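Local atomic coordinates of In2-1 family protein, glutathione transferase lambda3 (Populus trichocarpa, PDB entry 4PQI), a protein that binds glutathione and, as a lambda-class glutathione transferase of the GST fold, probably catalyses glutathione-dependent thiol-transfer reactions. Residues 128-142 against 181-193. Sequence-based numbering, arbitrary orientation.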
loop_
_atom_site.group_PDB
_atom_site.type_symbol
_atom_site.label_atom_id
_atom_site.label_comp_id
_atom_site.label_asym_id
_atom_site.label_seq_id
_atom_site.Cartn_x
_atom_site.Cartn_y
_atom_site.Cartn_z
ATOM N N PHE A 128 7.820 -4.263 -9.276
ATOM C CA PHE A 128 6.642 -3.455 -9.629
ATOM C C PHE A 128 5.770 -4.161 -10.684
ATOM O O PHE A 128 4.544 -4.233 -10.563
ATOM C CB PHE A 128 7.069 -2.066 -10.137
ATOM C CG PHE A 128 7.546 -1.143 -9.048
ATOM C CD1 PHE A 128 6.859 -1.061 -7.836
ATOM C CD2 PHE A 128 8.671 -0.361 -9.226
ATOM C CE1 PHE A 128 7.287 -0.208 -6.821
ATOM C CE2 PHE A 128 9.109 0.492 -8.211
ATOM C CZ PHE A 128 8.409 0.563 -7.009
ATOM N N SER A 129 6.419 -4.683 -11.715
ATOM C CA SER A 129 5.719 -5.385 -12.779
ATOM C C SER A 129 4.970 -6.609 -12.251
ATOM O O SER A 129 3.891 -6.936 -12.740
ATOM C CB SER A 129 6.702 -5.803 -13.870
ATOM O OG SER A 129 7.161 -4.667 -14.586
ATOM N N TYR A 130 5.539 -7.268 -11.248
ATOM C CA TYR A 130 4.932 -8.478 -10.705
ATOM C C TYR A 130 3.758 -8.206 -9.740
ATOM O O TYR A 130 3.036 -9.127 -9.380
ATOM C CB TYR A 130 6.007 -9.361 -10.051
ATOM C CG TYR A 130 5.495 -10.650 -9.448
ATOM C CD1 TYR A 130 5.424 -10.805 -8.065
ATOM C CD2 TYR A 130 5.072 -11.705 -10.249
ATOM C CE1 TYR A 130 4.956 -11.971 -7.494
ATOM C CE2 TYR A 130 4.603 -12.892 -9.679
ATOM C CZ TYR A 130 4.543 -13.007 -8.300
ATOM O OH TYR A 130 4.075 -14.152 -7.704
ATOM N N THR A 131 3.523 -6.950 -9.361
ATOM C CA THR A 131 2.508 -6.674 -8.327
ATOM C C THR A 131 1.084 -7.162 -8.657
ATOM O O THR A 131 0.422 -7.775 -7.823
ATOM C CB THR A 131 2.444 -5.183 -7.927
ATOM O OG1 THR A 131 2.104 -4.388 -9.064
ATOM C CG2 THR A 131 3.769 -4.720 -7.342
ATOM N N ASP A 132 0.612 -6.887 -9.861
ATOM C CA ASP A 132 -0.739 -7.311 -10.236
ATOM C C ASP A 132 -0.803 -8.826 -10.486
ATOM O O ASP A 132 -1.841 -9.445 -10.244
ATOM C CB ASP A 132 -1.301 -6.491 -11.421
ATOM C CG ASP A 132 -0.421 -6.558 -12.661
ATOM O OD1 ASP A 132 0.799 -6.791 -12.521
ATOM O OD2 ASP A 132 -0.948 -6.368 -13.780
ATOM N N LYS A 133 0.299 -9.428 -10.945
ATOM C CA LYS A 133 0.339 -10.893 -11.037
ATOM C C LYS A 133 0.309 -11.571 -9.655
ATOM O O LYS A 133 -0.357 -12.597 -9.479
ATOM C CB LYS A 133 1.523 -11.403 -11.860
ATOM C CG LYS A 133 1.557 -12.935 -11.951
ATOM C CD LYS A 133 2.554 -13.453 -12.978
ATOM C CE LYS A 133 2.501 -14.975 -13.088
ATOM N NZ LYS A 133 1.204 -15.463 -13.646
ATOM N N PHE A 134 1.029 -11.004 -8.686
ATOM C CA PHE A 134 0.937 -11.467 -7.298
ATOM C C PHE A 134 -0.512 -11.411 -6.786
ATOM O O PHE A 134 -1.042 -12.401 -6.266
ATOM C CB PHE A 134 1.862 -10.657 -6.373
ATOM C CG PHE A 134 1.738 -11.040 -4.909
ATOM C CD1 PHE A 134 2.413 -12.137 -4.411
ATOM C CD2 PHE A 134 0.924 -10.316 -4.051
ATOM C CE1 PHE A 134 2.280 -12.515 -3.091
ATOM C CE2 PHE A 134 0.798 -10.682 -2.730
ATOM C CZ PHE A 134 1.477 -11.786 -2.248
ATOM N N ASN A 135 -1.150 -10.251 -6.933
ATOM C CA ASN A 135 -2.522 -10.100 -6.459
ATOM C C ASN A 135 -3.456 -11.017 -7.223
ATOM O O ASN A 135 -4.332 -11.642 -6.633
ATOM C CB ASN A 135 -3.001 -8.648 -6.574
ATOM C CG ASN A 135 -2.355 -7.747 -5.560
ATOM O OD1 ASN A 135 -1.807 -8.214 -4.557
ATOM N ND2 ASN A 135 -2.428 -6.439 -5.800
ATOM N N GLY A 136 -3.240 -11.104 -8.535
ATOM C CA GLY A 136 -4.051 -11.940 -9.398
ATOM C C GLY A 136 -4.011 -13.396 -8.980
ATOM O O GLY A 136 -5.028 -14.092 -8.988
ATOM N N THR A 137 -2.827 -13.855 -8.602
ATOM C CA THR A 137 -2.637 -15.250 -8.250
ATOM C C THR A 137 -3.293 -15.589 -6.906
ATOM O O THR A 137 -4.091 -16.534 -6.830
ATOM C CB THR A 137 -1.127 -15.625 -8.219
ATOM O OG1 THR A 137 -0.546 -15.369 -9.505
ATOM C CG2 THR A 137 -0.954 -17.090 -7.896
ATOM N N VAL A 138 -2.968 -14.825 -5.859
ATOM C CA VAL A 138 -3.466 -15.143 -4.514
ATOM C C VAL A 138 -4.977 -14.909 -4.369
ATOM O O VAL A 138 -5.686 -15.738 -3.800
ATOM C CB VAL A 138 -2.710 -14.394 -3.391
ATOM C CG1 VAL A 138 -3.192 -14.874 -2.017
ATOM C CG2 VAL A 138 -1.213 -14.613 -3.494
ATOM N N TYR A 139 -5.472 -13.793 -4.899
ATOM C CA TYR A 139 -6.888 -13.464 -4.752
ATOM C C TYR A 139 -7.824 -14.375 -5.546
ATOM O O TYR A 139 -9.035 -14.373 -5.327
ATOM C CB TYR A 139 -7.150 -11.981 -5.050
ATOM C CG TYR A 139 -6.767 -11.074 -3.898
ATOM C CD1 TYR A 139 -7.666 -10.814 -2.870
ATOM C CD2 TYR A 139 -5.506 -10.488 -3.826
ATOM C CE1 TYR A 139 -7.326 -9.985 -1.816
ATOM C CE2 TYR A 139 -5.151 -9.662 -2.759
ATOM C CZ TYR A 139 -6.071 -9.415 -1.761
ATOM O OH TYR A 139 -5.749 -8.601 -0.698
ATOM N N THR A 140 -7.268 -15.175 -6.447
ATOM C CA THR A 140 -8.064 -16.162 -7.169
ATOM C C THR A 140 -7.808 -17.579 -6.655
ATOM O O THR A 140 -8.203 -18.554 -7.290
ATOM C CB THR A 140 -7.787 -16.120 -8.690
ATOM O OG1 THR A 140 -6.392 -16.345 -8.938
ATOM C CG2 THR A 140 -8.179 -14.771 -9.267
ATOM N N ALA A 141 -7.152 -17.692 -5.504
ATOM C CA ALA A 141 -6.745 -19.004 -4.993
ATOM C C ALA A 141 -7.632 -19.536 -3.855
ATOM O O ALA A 141 -7.451 -20.672 -3.394
ATOM C CB ALA A 141 -5.295 -18.955 -4.547
ATOM N N PHE A 142 -8.590 -18.722 -3.417
ATOM C CA PHE A 142 -9.340 -19.008 -2.197
ATOM C C PHE A 142 -10.172 -20.272 -2.275
ATOM O O PHE A 142 -10.444 -20.896 -1.249
ATOM C CB PHE A 142 -10.210 -17.816 -1.793
ATOM C CG PHE A 142 -9.430 -16.565 -1.555
ATOM C CD1 PHE A 142 -8.173 -16.619 -0.975
ATOM C CD2 PHE A 142 -9.931 -15.337 -1.944
ATOM C CE1 PHE A 142 -7.444 -15.468 -0.772
ATOM C CE2 PHE A 142 -9.204 -14.178 -1.745
ATOM C CZ PHE A 142 -7.960 -14.242 -1.160
ATOM N N ALA A 181 4.728 -1.150 -1.868
ATOM C CA ALA A 181 3.782 -1.672 -2.853
ATOM C C ALA A 181 3.143 -2.988 -2.394
ATOM O O ALA A 181 1.935 -3.204 -2.584
ATOM C CB ALA A 181 4.477 -1.860 -4.220
ATOM N N TYR A 182 3.945 -3.852 -1.770
ATOM C CA TYR A 182 3.483 -5.185 -1.379
ATOM C C TYR A 182 2.811 -5.314 -0.010
ATOM O O TYR A 182 1.862 -6.101 0.160
ATOM C CB TYR A 182 4.636 -6.191 -1.482
ATOM C CG TYR A 182 4.871 -6.605 -2.908
ATOM C CD1 TYR A 182 4.098 -7.590 -3.488
ATOM C CD2 TYR A 182 5.836 -5.977 -3.690
ATOM C CE1 TYR A 182 4.289 -7.961 -4.795
ATOM C CE2 TYR A 182 6.032 -6.341 -5.007
ATOM C CZ TYR A 182 5.250 -7.336 -5.549
ATOM O OH TYR A 182 5.416 -7.722 -6.853
ATOM N N ILE A 183 3.317 -4.575 0.966
ATOM C CA ILE A 183 2.872 -4.768 2.346
ATOM C C ILE A 183 1.355 -4.658 2.595
ATOM O O ILE A 183 0.828 -5.427 3.389
ATOM C CB ILE A 183 3.711 -3.935 3.394
ATOM C CG1 ILE A 183 3.457 -4.430 4.821
ATOM C CG2 ILE A 183 3.375 -2.448 3.342
ATOM C CD1 ILE A 183 3.850 -5.866 5.085
ATOM N N PRO A 184 0.637 -3.730 1.914
ATOM C CA PRO A 184 -0.798 -3.702 2.245
ATOM C C PRO A 184 -1.517 -4.999 1.883
ATOM O O PRO A 184 -2.494 -5.394 2.541
ATOM C CB PRO A 184 -1.340 -2.559 1.373
ATOM C CG PRO A 184 -0.149 -1.698 1.092
ATOM C CD PRO A 184 0.981 -2.675 0.943
ATOM N N PHE A 185 -1.029 -5.669 0.849
ATOM C CA PHE A 185 -1.687 -6.880 0.373
ATOM C C PHE A 185 -1.229 -8.091 1.184
ATOM O O PHE A 185 -2.048 -8.938 1.581
ATOM C CB PHE A 185 -1.489 -7.034 -1.143
ATOM C CG PHE A 185 -2.192 -5.961 -1.935
ATOM C CD1 PHE A 185 -3.543 -6.087 -2.252
ATOM C CD2 PHE A 185 -1.523 -4.798 -2.305
ATOM C CE1 PHE A 185 -4.209 -5.073 -2.952
ATOM C CE2 PHE A 185 -2.180 -3.786 -3.002
ATOM C CZ PHE A 185 -3.521 -3.926 -3.330
ATOM N N VAL A 186 0.068 -8.144 1.483
ATOM C CA VAL A 186 0.592 -9.201 2.335
ATOM C C VAL A 186 -0.042 -9.121 3.724
ATOM O O VAL A 186 -0.432 -10.146 4.279
ATOM C CB VAL A 186 2.140 -9.168 2.423
ATOM C CG1 VAL A 186 2.646 -10.155 3.517
ATOM C CG2 VAL A 186 2.760 -9.489 1.071
ATOM N N GLU A 187 -0.163 -7.903 4.260
ATOM C CA GLU A 187 -0.855 -7.641 5.531
ATOM C C GLU A 187 -2.236 -8.304 5.574
ATOM O O GLU A 187 -2.548 -9.086 6.486
ATOM C CB GLU A 187 -0.992 -6.117 5.753
ATOM C CG GLU A 187 -1.988 -5.676 6.848
ATOM C CD GLU A 187 -2.249 -4.146 6.883
ATOM O OE1 GLU A 187 -1.460 -3.355 6.297
ATOM O OE2 GLU A 187 -3.256 -3.741 7.514
ATOM N N ARG A 188 -3.062 -7.998 4.582
ATOM C CA ARG A 188 -4.433 -8.499 4.554
ATOM C C ARG A 188 -4.482 -9.996 4.254
ATOM O O ARG A 188 -5.232 -10.731 4.877
ATOM C CB ARG A 188 -5.261 -7.715 3.537
ATOM C CG ARG A 188 -5.470 -6.276 3.942
ATOM C CD ARG A 188 -5.892 -5.420 2.762
ATOM N NE ARG A 188 -6.284 -4.082 3.190
ATOM C CZ ARG A 188 -5.423 -3.150 3.585
ATOM N NH1 ARG A 188 -4.122 -3.419 3.609
ATOM N NH2 ARG A 188 -5.860 -1.953 3.960
ATOM N N LEU A 189 -3.668 -10.440 3.302
ATOM C CA LEU A 189 -3.617 -11.852 2.940
ATOM C C LEU A 189 -3.184 -12.715 4.126
ATOM O O LEU A 189 -3.750 -13.783 4.365
ATOM C CB LEU A 189 -2.708 -12.075 1.725
ATOM C CG LEU A 189 -3.281 -11.537 0.401
ATOM C CD1 LEU A 189 -2.230 -11.607 -0.701
ATOM C CD2 LEU A 189 -4.556 -12.271 -0.018
ATOM N N ASN A 190 -2.192 -12.233 4.872
ATOM C CA ASN A 190 -1.679 -12.946 6.027
ATOM C C ASN A 190 -2.809 -13.206 7.024
ATOM O O ASN A 190 -3.005 -14.338 7.485
ATOM C CB ASN A 190 -0.555 -12.141 6.683
ATOM C CG ASN A 190 0.223 -12.947 7.695
ATOM O OD1 ASN A 190 0.008 -14.153 7.846
ATOM N ND2 ASN A 190 1.150 -12.292 8.384
ATOM N N ILE A 191 -3.567 -12.160 7.338
ATOM C CA ILE A 191 -4.682 -12.288 8.279
ATOM C C ILE A 191 -5.787 -13.200 7.750
ATOM O O ILE A 191 -6.295 -14.069 8.479
ATOM C CB ILE A 191 -5.294 -10.916 8.614
ATOM C CG1 ILE A 191 -4.234 -9.976 9.182
ATOM C CG2 ILE A 191 -6.432 -11.060 9.607
ATOM C CD1 ILE A 191 -4.696 -8.528 9.246
ATOM N N PHE A 192 -6.159 -13.004 6.485
ATOM C CA PHE A 192 -7.290 -13.731 5.908
ATOM C C PHE A 192 -7.007 -15.224 5.783
ATOM O O PHE A 192 -7.804 -16.048 6.237
ATOM C CB PHE A 192 -7.703 -13.133 4.562
ATOM C CG PHE A 192 -8.913 -13.789 3.939
ATOM C CD1 PHE A 192 -10.115 -13.894 4.644
ATOM C CD2 PHE A 192 -8.863 -14.274 2.637
ATOM C CE1 PHE A 192 -11.232 -14.483 4.066
ATOM C CE2 PHE A 192 -9.978 -14.865 2.054
ATOM C CZ PHE A 192 -11.165 -14.968 2.766
ATOM N N LEU A 193 -5.869 -15.566 5.186
ATOM C CA LEU A 193 -5.489 -16.969 4.970
ATOM C C LEU A 193 -5.325 -17.745 6.281
ATOM O O LEU A 193 -5.750 -18.899 6.397
ATOM C CB LEU A 193 -4.194 -17.040 4.155
ATOM C CG LEU A 193 -4.319 -16.577 2.705
ATOM C CD1 LEU A 193 -2.952 -16.410 2.027
ATOM C CD2 LEU A 193 -5.193 -17.545 1.930
#
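Leu189 packs against Phe134, Val138 and Tyr139: CD1 lies 3.8 Å from CE2 of Phe134, Val138 CG1 meets the leucine tip to tip, and CD2 sits over the Tyr139 ring in a CH-pi contact, 3.9 Å from its centroid. With CG anti to the carbonyl carbon (chi1 -70°), the Leu189 side chain is turned to the facing helix, where CD1 meets Val138 and Phe134, and CD2 meets Val138 and Tyr139. Two T-shaped aromatic pairs lie farther along the interface. The edge of Tyr182 meets the face of Phe134, with planes at 79°, and the edge of Phe192 is turned to the face of Phe142, CE2 standing over the ring centre. Between them the Asn135 amide lies across one face of Phe185, tilted 48° from the ring, with ND2 3.5 Å above the ring plane, over its centre, while Tyr139 OH reaches the ring's edge at CD1 (3.7 Å). An alanine in place of Phe185, whose side chain lies about 7 Å from the bound glutathione, would probably deprive the Asn135 amide of its aromatic platform and open a gap beside Tyr139.

The polar ends have partners beyond the interface. Tyr182 OH hydrogen-bonds to Leu127 O, Tyr139 OH and Tyr235 OH share a hydrogen bond, and Arg188 NH1 bonds to Gln45 OE1 as well as to Pro184 O of its own helix. Helix 42-54 packs on Phe185 through Pro42 and Arg46, and helix 151-160 packs on Phe134 and Val138. The two segments run nearly parallel, their axes 10.9 Å apart at closest approach, within the all-helical C-terminal domain of the GST fold. No hydrogen bond joins them, so cohesion here rests on shape, aromatic edges and buried apolar surface.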